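Local coordinates for protein tryptophan halogenase (Shewanella frigidimarina, PDB 2PYX) that is probably a flavin-dependent halogenase that uses FAD to chlorinate tryptophan or a related substrate, at residues A[77-88]-A[514-523]; A[19-27]-A[182-193]. All coordinates share one frame; numbering follows the deposited sequence. Where two conformers were deposited one is given.

Contact 1. Residues A[77-88]-A[514-523]; sequences ENDFIRQCDASF and LLDKVAQYGF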
loop_
_atom_site.group_PDB
_atom_site.type_symbol
_atom_site.label_atom_id
_atom_site.label_comp_id
_atom_site.label_asym_id
_atom_site.label_seq_id
_atom_site.Cartn_x
_atom_site.Cartn_y
_atom_site.Cartn_z
ATOM N N GLU A 77 17.308 -8.660 4.217
ATOM C CA GLU A 77 16.727 -7.433 4.736
ATOM C C GLU A 77 17.761 -6.345 4.874
ATOM O O GLU A 77 17.479 -5.161 4.660
ATOM C CB GLU A 77 16.020 -7.629 6.080
ATOM C CG GLU A 77 15.116 -6.416 6.379
ATOM C CD GLU A 77 14.300 -6.524 7.664
ATOM O OE1 GLU A 77 14.685 -7.265 8.595
ATOM O OE2 GLU A 77 13.224 -5.868 7.768
ATOM N N ASN A 78 18.974 -6.718 5.293
ATOM C CA ASN A 78 20.014 -5.692 5.419
ATOM C C ASN A 78 20.350 -5.080 4.056
ATOM O O ASN A 78 20.466 -3.855 3.927
ATOM C CB ASN A 78 21.268 -6.251 6.099
ATOM C CG ASN A 78 20.971 -6.816 7.473
ATOM O OD1 ASN A 78 20.255 -6.200 8.268
ATOM N ND2 ASN A 78 21.545 -7.991 7.774
ATOM N N ASP A 79 20.506 -5.934 3.050
ATOM C CA ASP A 79 20.765 -5.486 1.687
ATOM C C ASP A 79 19.648 -4.539 1.214
ATOM O O ASP A 79 19.901 -3.493 0.658
ATOM C CB ASP A 79 20.826 -6.688 0.724
ATOM C CG ASP A 79 22.070 -7.540 0.892
ATOM O OD1 ASP A 79 23.035 -7.138 1.572
ATOM O OD2 ASP A 79 22.091 -8.634 0.294
ATOM N N PHE A 80 18.394 -4.938 1.428
ATOM C CA PHE A 80 17.253 -4.103 1.059
ATOM C C PHE A 80 17.306 -2.720 1.713
ATOM O O PHE A 80 17.178 -1.674 1.058
ATOM C CB PHE A 80 15.939 -4.836 1.420
ATOM C CG PHE A 80 14.716 -3.966 1.309
ATOM C CD1 PHE A 80 14.180 -3.644 0.066
ATOM C CD2 PHE A 80 14.101 -3.444 2.446
ATOM C CE1 PHE A 80 13.082 -2.808 -0.036
ATOM C CE2 PHE A 80 13.011 -2.619 2.340
ATOM C CZ PHE A 80 12.485 -2.298 1.106
ATOM N N ILE A 81 17.452 -2.708 3.034
ATOM C CA ILE A 81 17.449 -1.457 3.788
ATOM C C ILE A 81 18.584 -0.542 3.330
ATOM O O ILE A 81 18.393 0.661 3.119
ATOM C CB ILE A 81 17.510 -1.727 5.326
ATOM C CG1 ILE A 81 16.192 -2.336 5.783
ATOM C CG2 ILE A 81 17.812 -0.450 6.119
ATOM C CD1 ILE A 81 16.187 -2.812 7.233
ATOM N N ARG A 82 19.761 -1.139 3.147
ATOM C CA ARG A 82 20.935 -0.376 2.789
ATOM C C ARG A 82 20.807 0.177 1.381
ATOM O O ARG A 82 21.125 1.332 1.150
ATOM C CB ARG A 82 22.175 -1.255 2.921
ATOM C CG ARG A 82 22.531 -1.619 4.413
ATOM C CD ARG A 82 23.530 -2.768 4.522
ATOM N NE ARG A 82 23.834 -3.169 5.910
ATOM C CZ ARG A 82 24.398 -4.335 6.245
ATOM N NH1 ARG A 82 24.711 -5.223 5.306
ATOM N NH2 ARG A 82 24.656 -4.634 7.512
ATOM N N GLN A 83 20.329 -0.632 0.449
ATOM C CA GLN A 83 20.333 -0.262 -0.974
ATOM C C GLN A 83 19.130 0.575 -1.428
ATOM O O GLN A 83 19.179 1.244 -2.467
ATOM C CB GLN A 83 20.501 -1.520 -1.822
ATOM C CG GLN A 83 21.878 -2.144 -1.600
ATOM C CD GLN A 83 22.020 -3.517 -2.232
ATOM O OE1 GLN A 83 21.485 -3.773 -3.308
ATOM N NE2 GLN A 83 22.741 -4.411 -1.554
ATOM N N CYS A 84 18.037 0.533 -0.663
ATOM C CA CYS A 84 16.795 1.176 -1.089
ATOM C C CYS A 84 16.425 2.401 -0.259
ATOM O O CYS A 84 15.277 2.872 -0.328
ATOM C CB CYS A 84 15.652 0.147 -1.074
ATOM S SG CYS A 84 16.038 -1.254 -2.138
ATOM N N ASP A 85 17.379 2.892 0.530
ATOM C CA ASP A 85 17.161 4.043 1.407
ATOM C C ASP A 85 15.900 3.842 2.239
ATOM O O ASP A 85 15.054 4.715 2.320
ATOM C CB ASP A 85 17.080 5.337 0.577
ATOM C CG ASP A 85 17.294 6.600 1.411
ATOM O OD1 ASP A 85 17.724 6.498 2.576
ATOM O OD2 ASP A 85 17.047 7.701 0.881
ATOM N N ALA A 86 15.790 2.688 2.863
ATOM C CA ALA A 86 14.555 2.329 3.557
ATOM C C ALA A 86 14.578 2.656 5.051
ATOM O O ALA A 86 15.636 2.712 5.687
ATOM C CB ALA A 86 14.280 0.863 3.382
ATOM N N SER A 87 13.386 2.917 5.582
ATOM C CA SER A 87 13.159 2.989 7.019
ATOM C C SER A 87 11.918 2.146 7.342
ATOM O O SER A 87 11.193 1.682 6.439
ATOM C CB SER A 87 12.979 4.437 7.489
ATOM O OG SER A 87 12.961 4.525 8.906
ATOM N N PHE A 88 11.658 1.925 8.636
ATOM C CA PHE A 88 10.538 1.104 9.084
ATOM C C PHE A 88 9.295 1.929 9.196
ATOM O O PHE A 88 9.319 2.996 9.789
ATOM C CB PHE A 88 10.855 0.471 10.445
ATOM C CG PHE A 88 12.141 -0.288 10.443
ATOM C CD1 PHE A 88 12.232 -1.522 9.824
ATOM C CD2 PHE A 88 13.269 0.258 11.006
ATOM C CE1 PHE A 88 13.447 -2.193 9.804
ATOM C CE2 PHE A 88 14.479 -0.406 10.968
ATOM C CZ PHE A 88 14.561 -1.620 10.371
ATOM N N LEU A 514 18.633 2.529 15.436
ATOM C CA LEU A 514 18.558 1.184 14.884
ATOM C C LEU A 514 19.159 1.131 13.477
ATOM O O LEU A 514 19.994 0.272 13.187
ATOM C CB LEU A 514 17.103 0.666 14.897
ATOM C CG LEU A 514 16.900 -0.694 14.259
ATOM C CD1 LEU A 514 17.838 -1.750 14.913
ATOM C CD2 LEU A 514 15.436 -1.158 14.310
ATOM N N LEU A 515 18.741 2.049 12.611
ATOM C CA LEU A 515 19.223 2.079 11.251
ATOM C C LEU A 515 20.735 2.289 11.206
ATOM O O LEU A 515 21.404 1.715 10.353
ATOM C CB LEU A 515 18.465 3.134 10.447
ATOM C CG LEU A 515 17.001 2.775 10.171
ATOM C CD1 LEU A 515 16.274 3.999 9.610
ATOM C CD2 LEU A 515 16.867 1.607 9.205
ATOM N N ASP A 516 21.282 3.075 12.137
ATOM C CA ASP A 516 22.745 3.213 12.203
ATOM C C ASP A 516 23.430 1.858 12.412
ATOM O O ASP A 516 24.460 1.561 11.785
ATOM C CB ASP A 516 23.149 4.154 13.330
ATOM C CG ASP A 516 22.888 5.607 13.017
ATOM O OD1 ASP A 516 22.672 5.992 11.840
ATOM O OD2 ASP A 516 22.907 6.385 13.990
ATOM N N LYS A 517 22.888 1.038 13.303
ATOM C CA LYS A 517 23.450 -0.300 13.553
ATOM C C LYS A 517 23.134 -1.296 12.442
ATOM O O LYS A 517 23.898 -2.218 12.192
ATOM C CB LYS A 517 23.027 -0.837 14.924
ATOM C CG LYS A 517 23.634 -0.045 16.100
ATOM C CD LYS A 517 25.137 -0.302 16.220
ATOM C CE LYS A 517 25.784 0.438 17.418
ATOM N NZ LYS A 517 25.728 1.905 17.233
ATOM N N VAL A 518 22.000 -1.137 11.776
ATOM C CA VAL A 518 21.715 -1.981 10.619
ATOM C C VAL A 518 22.736 -1.711 9.527
ATOM O O VAL A 518 23.176 -2.633 8.868
ATOM C CB VAL A 518 20.288 -1.737 10.072
ATOM C CG1 VAL A 518 20.101 -2.433 8.725
ATOM C CG2 VAL A 518 19.265 -2.221 11.073
ATOM N N ALA A 519 23.109 -0.448 9.353
ATOM C CA ALA A 519 24.108 -0.065 8.347
ATOM C C ALA A 519 25.464 -0.703 8.667
ATOM O O ALA A 519 26.151 -1.233 7.785
ATOM C CB ALA A 519 24.213 1.441 8.248
ATOM N N GLN A 520 25.823 -0.689 9.946
ATOM C CA GLN A 520 27.171 -1.089 10.385
ATOM C C GLN A 520 27.321 -2.599 10.619
ATOM O O GLN A 520 28.371 -3.206 10.295
ATOM C CB GLN A 520 27.508 -0.311 11.659
ATOM C CG GLN A 520 28.837 -0.674 12.309
ATOM C CD GLN A 520 29.223 0.274 13.445
ATOM O OE1 GLN A 520 28.417 1.105 13.908
ATOM N NE2 GLN A 520 30.470 0.152 13.905
ATOM N N TYR A 521 26.285 -3.223 11.186
ATOM C CA TYR A 521 26.339 -4.632 11.549
ATOM C C TYR A 521 25.259 -5.488 10.882
ATOM O O TYR A 521 25.522 -6.626 10.487
ATOM C CB TYR A 521 26.204 -4.776 13.063
ATOM C CG TYR A 521 27.305 -4.121 13.860
ATOM C CD1 TYR A 521 28.562 -4.715 13.962
ATOM C CD2 TYR A 521 27.082 -2.926 14.538
ATOM C CE1 TYR A 521 29.575 -4.123 14.714
ATOM C CE2 TYR A 521 28.088 -2.327 15.285
ATOM C CZ TYR A 521 29.329 -2.931 15.368
ATOM O OH TYR A 521 30.333 -2.345 16.117
ATOM N N GLY A 522 24.037 -4.976 10.802
ATOM C CA GLY A 522 22.953 -5.746 10.205
ATOM C C GLY A 522 22.185 -6.581 11.227
ATOM O O GLY A 522 22.709 -6.923 12.300
ATOM N N PHE A 523 20.918 -6.905 10.907
ATOM C CA PHE A 523 20.157 -7.926 11.646
ATOM C C PHE A 523 20.703 -9.320 11.348
ATOM O O PHE A 523 21.067 -9.603 10.214
ATOM C CB PHE A 523 18.682 -7.977 11.223
ATOM C CG PHE A 523 17.934 -6.692 11.418
ATOM C CD1 PHE A 523 17.691 -6.205 12.694
ATOM C CD2 PHE A 523 17.425 -5.986 10.320
ATOM C CE1 PHE A 523 17.013 -5.011 12.880
ATOM C CE2 PHE A 523 16.717 -4.806 10.507
ATOM C CZ PHE A 523 16.502 -4.323 11.774
#
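Asn78 grips the chain at Gly522 and Phe523, just past the end of helix 514-520. Its CB lies over the guanidinium of Arg82, one turn on. Asn78 CG comes 3.5 Å from Gly522 CA. Asn78 OD1 accepts from Phe523 N at 2.8 Å, with the donor tilted 25° from the carbonyl plane. Asn78 ND2 gives a straighter bond (167°) to a lone pair of Phe523 O, 3.0 Å away. With an alanine in place of Asn78, Phe523 N and O would probably lose both mates and the chain there could shift. Arg82, extended from CG to NE, grips Val518 O side-on through NE and NH2, the NH2 bond being 2.8 Å. Gly522 has no room for a side chain: a CB would clash with Asn78 ND2 and Arg82 NH2. Deeper in, Ile81 CG2 meets Leu515 CD2 and Val518 CG1. Phe88 CZ touches the edge of the Phe523 ring, 3.6 Å from its CZ. Glu77 OE1 approaches that ring but is salt-bridged to Lys155; OE2 bonds to Tyr168. Helix 77-83 crosses helix 514-520 at -113°, while strand 87-95, which carries the predicted active-site Lys89, brings Phe88 against the same helix.

Contact 2. Residues A[19-27]-A[182-193]; sequences GWITAGLLA and TEHCTQKLGVTH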
loop_
_atom_site.group_PDB
_atom_site.type_symbol
_atom_site.label_atom_id
_atom_site.label_comp_id
_atom_site.label_asym_id
_atom_site.label_seq_id
_atom_site.Cartn_x
_atom_site.Cartn_y
_atom_site.Cartn_z
ATOM N N GLY A 19 6.714 -4.604 -12.424
ATOM C CA GLY A 19 7.270 -5.640 -13.252
ATOM C C GLY A 19 8.235 -6.537 -12.536
ATOM O O GLY A 19 8.156 -7.775 -12.655
ATOM N N TRP A 20 9.130 -5.925 -11.749
ATOM C CA TRP A 20 10.148 -6.735 -11.077
ATOM C C TRP A 20 9.637 -7.511 -9.871
ATOM O O TRP A 20 10.083 -8.624 -9.614
ATOM C CB TRP A 20 11.382 -5.926 -10.729
ATOM C CG TRP A 20 12.111 -5.496 -11.958
ATOM C CD1 TRP A 20 12.151 -4.231 -12.500
ATOM C CD2 TRP A 20 12.848 -6.331 -12.831
ATOM N NE1 TRP A 20 12.901 -4.236 -13.653
ATOM C CE2 TRP A 20 13.338 -5.511 -13.877
ATOM C CE3 TRP A 20 13.151 -7.697 -12.850
ATOM C CZ2 TRP A 20 14.102 -6.023 -14.923
ATOM C CZ3 TRP A 20 13.931 -8.181 -13.863
ATOM C CH2 TRP A 20 14.391 -7.338 -14.899
ATOM N N ILE A 21 8.664 -6.966 -9.148
ATOM C CA ILE A 21 8.079 -7.791 -8.083
ATOM C C ILE A 21 7.384 -9.004 -8.699
ATOM O O ILE A 21 7.468 -10.123 -8.177
ATOM C CB ILE A 21 7.125 -6.982 -7.194
ATOM C CG1 ILE A 21 7.944 -6.062 -6.274
ATOM C CG2 ILE A 21 6.202 -7.902 -6.361
ATOM C CD1 ILE A 21 7.104 -5.010 -5.552
ATOM N N THR A 22 6.688 -8.777 -9.814
ATOM C CA THR A 22 6.022 -9.878 -10.500
ATOM C C THR A 22 7.045 -10.930 -10.932
ATOM O O THR A 22 6.863 -12.115 -10.739
ATOM C CB THR A 22 5.191 -9.383 -11.708
ATOM O OG1 THR A 22 4.220 -8.427 -11.245
ATOM C CG2 THR A 22 4.488 -10.532 -12.402
ATOM N N ALA A 23 8.104 -10.493 -11.610
ATOM C CA ALA A 23 9.125 -11.425 -12.081
ATOM C C ALA A 23 9.695 -12.252 -10.940
ATOM O O ALA A 23 9.833 -13.468 -11.034
ATOM C CB ALA A 23 10.234 -10.656 -12.773
ATOM N N GLY A 24 10.014 -11.584 -9.836
ATOM C CA GLY A 24 10.631 -12.258 -8.703
ATOM C C GLY A 24 9.731 -13.259 -8.028
ATOM O O GLY A 24 10.132 -14.381 -7.688
ATOM N N LEU A 25 8.478 -12.849 -7.812
ATOM C CA LEU A 25 7.522 -13.748 -7.162
ATOM C C LEU A 25 7.224 -14.985 -8.042
ATOM O O LEU A 25 7.141 -16.092 -7.551
ATOM C CB LEU A 25 6.250 -13.021 -6.753
ATOM C CG LEU A 25 6.420 -12.075 -5.566
ATOM C CD1 LEU A 25 5.114 -11.296 -5.405
ATOM C CD2 LEU A 25 6.783 -12.813 -4.290
ATOM N N LEU A 26 7.062 -14.775 -9.344
ATOM C CA LEU A 26 6.843 -15.901 -10.245
ATOM C C LEU A 26 8.047 -16.860 -10.259
ATOM O O LEU A 26 7.867 -18.063 -10.139
ATOM C CB LEU A 26 6.599 -15.422 -11.686
ATOM C CG LEU A 26 5.221 -14.805 -11.917
ATOM C CD1 LEU A 26 5.177 -14.205 -13.323
ATOM C CD2 LEU A 26 4.096 -15.801 -11.739
ATOM N N ALA A 27 9.254 -16.308 -10.430
ATOM C CA ALA A 27 10.449 -17.145 -10.530
ATOM C C ALA A 27 10.679 -17.885 -9.228
ATOM O O ALA A 27 10.989 -19.073 -9.224
ATOM C CB ALA A 27 11.673 -16.287 -10.875
ATOM N N THR A 182 15.961 -5.743 -10.198
ATOM C CA THR A 182 16.470 -6.056 -11.526
ATOM C C THR A 182 17.716 -6.925 -11.413
ATOM O O THR A 182 17.856 -7.930 -12.093
ATOM C CB THR A 182 16.859 -4.761 -12.245
ATOM O OG1 THR A 182 15.688 -3.950 -12.484
ATOM C CG2 THR A 182 17.566 -5.072 -13.578
ATOM N N GLU A 183 18.606 -6.491 -10.516
ATOM C CA GLU A 183 19.856 -7.224 -10.262
ATOM C C GLU A 183 19.575 -8.620 -9.721
ATOM O O GLU A 183 20.073 -9.604 -10.238
ATOM C CB GLU A 183 20.754 -6.437 -9.283
ATOM C CG GLU A 183 21.216 -5.110 -9.838
ATOM C CD GLU A 183 21.651 -4.060 -8.804
ATOM O OE1 GLU A 183 21.531 -4.275 -7.559
ATOM O OE2 GLU A 183 22.087 -2.970 -9.278
ATOM N N HIS A 184 18.739 -8.712 -8.698
ATOM C CA HIS A 184 18.449 -10.002 -8.125
ATOM C C HIS A 184 17.759 -10.928 -9.115
ATOM O O HIS A 184 18.117 -12.099 -9.257
ATOM C CB HIS A 184 17.594 -9.804 -6.910
ATOM C CG HIS A 184 17.250 -11.069 -6.210
ATOM N ND1 HIS A 184 18.096 -11.671 -5.297
ATOM C CD2 HIS A 184 16.146 -11.849 -6.280
ATOM C CE1 HIS A 184 17.517 -12.767 -4.834
ATOM N NE2 HIS A 184 16.337 -12.902 -5.418
ATOM N N CYS A 185 16.750 -10.422 -9.811
ATOM C CA CYS A 185 15.964 -11.298 -10.672
ATOM C C CYS A 185 16.724 -11.823 -11.877
ATOM O O CYS A 185 16.547 -12.954 -12.301
ATOM C CB CYS A 185 14.719 -10.601 -11.188
ATOM S SG CYS A 185 13.468 -10.336 -9.873
ATOM N N THR A 186 17.577 -10.966 -12.450
ATOM C CA THR A 186 18.338 -11.353 -13.630
ATOM C C THR A 186 19.558 -12.197 -13.281
ATOM O O THR A 186 19.888 -13.153 -14.005
ATOM C CB THR A 186 18.757 -10.137 -14.484
ATOM O OG1 THR A 186 19.603 -9.286 -13.731
ATOM C CG2 THR A 186 17.541 -9.352 -14.943
ATOM N N GLN A 187 20.204 -11.875 -12.159
ATOM C CA GLN A 187 21.475 -12.557 -11.807
ATOM C C GLN A 187 21.311 -13.794 -10.935
ATOM O O GLN A 187 22.148 -14.691 -10.964
ATOM C CB GLN A 187 22.457 -11.581 -11.157
ATOM C CG GLN A 187 22.728 -10.306 -12.020
ATOM C CD GLN A 187 23.113 -10.621 -13.484
ATOM O OE1 GLN A 187 24.181 -11.198 -13.738
ATOM N NE2 GLN A 187 22.233 -10.273 -14.444
ATOM N N LYS A 188 20.203 -13.873 -10.202
ATOM C CA LYS A 188 19.969 -14.993 -9.330
ATOM C C LYS A 188 18.718 -15.805 -9.677
ATOM O O LYS A 188 18.696 -17.017 -9.420
ATOM C CB LYS A 188 19.905 -14.506 -7.903
ATOM C CG LYS A 188 21.216 -13.843 -7.398
ATOM C CD LYS A 188 21.025 -13.392 -5.965
ATOM C CE LYS A 188 22.296 -12.904 -5.271
ATOM N NZ LYS A 188 22.031 -12.596 -3.790
ATOM N N LEU A 189 17.704 -15.177 -10.282
ATOM C CA LEU A 189 16.440 -15.878 -10.561
ATOM C C LEU A 189 16.189 -16.174 -12.029
ATOM O O LEU A 189 15.132 -16.659 -12.377
ATOM C CB LEU A 189 15.248 -15.102 -9.973
ATOM C CG LEU A 189 15.267 -14.820 -8.475
ATOM C CD1 LEU A 189 13.984 -14.120 -8.092
ATOM C CD2 LEU A 189 15.442 -16.079 -7.681
ATOM N N GLY A 190 17.171 -15.955 -12.906
ATOM C CA GLY A 190 17.059 -16.390 -14.297
ATOM C C GLY A 190 16.080 -15.668 -15.214
ATOM O O GLY A 190 15.724 -16.194 -16.289
ATOM N N VAL A 191 15.658 -14.473 -14.805
ATOM C CA VAL A 191 14.767 -13.656 -15.618
ATOM C C VAL A 191 15.555 -13.011 -16.771
ATOM O O VAL A 191 16.649 -12.454 -16.564
ATOM C CB VAL A 191 14.052 -12.615 -14.750
ATOM C CG1 VAL A 191 13.168 -11.703 -15.591
ATOM C CG2 VAL A 191 13.209 -13.367 -13.710
ATOM N N THR A 192 15.014 -13.129 -17.976
ATOM C CA THR A 192 15.594 -12.482 -19.161
ATOM C C THR A 192 15.104 -11.051 -19.247
ATOM O O THR A 192 13.903 -10.793 -19.149
ATOM C CB THR A 192 15.236 -13.237 -20.410
ATOM O OG1 THR A 192 15.760 -14.577 -20.323
ATOM C CG2 THR A 192 15.804 -12.528 -21.656
ATOM N N HIS A 193 16.040 -10.113 -19.421
ATOM C CA HIS A 193 15.749 -8.687 -19.433
ATOM C C HIS A 193 16.002 -8.160 -20.849
ATOM O O HIS A 193 17.097 -8.339 -21.401
ATOM C CB HIS A 193 16.671 -8.012 -18.429
ATOM C CG HIS A 193 16.372 -6.577 -18.151
ATOM N ND1 HIS A 193 17.234 -5.758 -17.452
ATOM C CD2 HIS A 193 15.280 -5.825 -18.427
ATOM C CE1 HIS A 193 16.686 -4.566 -17.314
ATOM N NE2 HIS A 193 15.508 -4.570 -17.919
#
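Trp20, on the helix after the first strand of the Rossmann-type FAD-binding fold, packs against Thr182, Cys185 and His193. The glycine-rich turn and the start of this helix hold Gly15 to Ala18, predicted to bind FAD. Thr182 covers one face of the indole, with CA 3.8 Å from the centroid of the Trp20 six-membered ring and nearly on its normal, a CH-pi contact. Thr182 OG1 also lies over that face, but it bonds to Ser178 O and makes no hydrogen bond with NE1. Cys185 comes in obliquely through CB, 3.7 Å from Trp20 CZ3, and Thr186 CG2 touches Trp20 CH2. Cys185 SG, beside the ring edge, turns to Gly24 CA at 3.6 Å. Gly24 leaves room for the sulfur; a CB would be tight against SG. The helix axes cross at 36°. His193, on strand 192-195, offers its face to the edge of the Trp20 indole in a T-shaped pair, planes 87° apart. With chi1 -171°, its CG is trans to the backbone N, which carries the imidazole to the indole's end. Glu49 takes the His193 NE2 bond. Ala23 and Ala27 meet Val191 CG2, and Ala27 CB sits 3.9 Å from Leu189 CB.

Overall arrangement
Both contacts are largely buried, and each is about 21 Å from the centre of the chain, with the two centres 22 Å apart. They use different segments, but helix 174-187 links them: its C-terminal part belongs to contact 2, and its Phe177 and Leu180 touch Cys84 of contact 1. The segments also meet directly, in loose packing of Gln83 on Glu183. Contact 1 ties the C-terminal helix to the region before the predicted active-site lysine. It has an apolar inner side, and its polar bonds run from a buried asparagine and an exposed arginine to backbone atoms. Contact 2 is within the nucleotide-binding fold and relies on close apolar and aromatic packing.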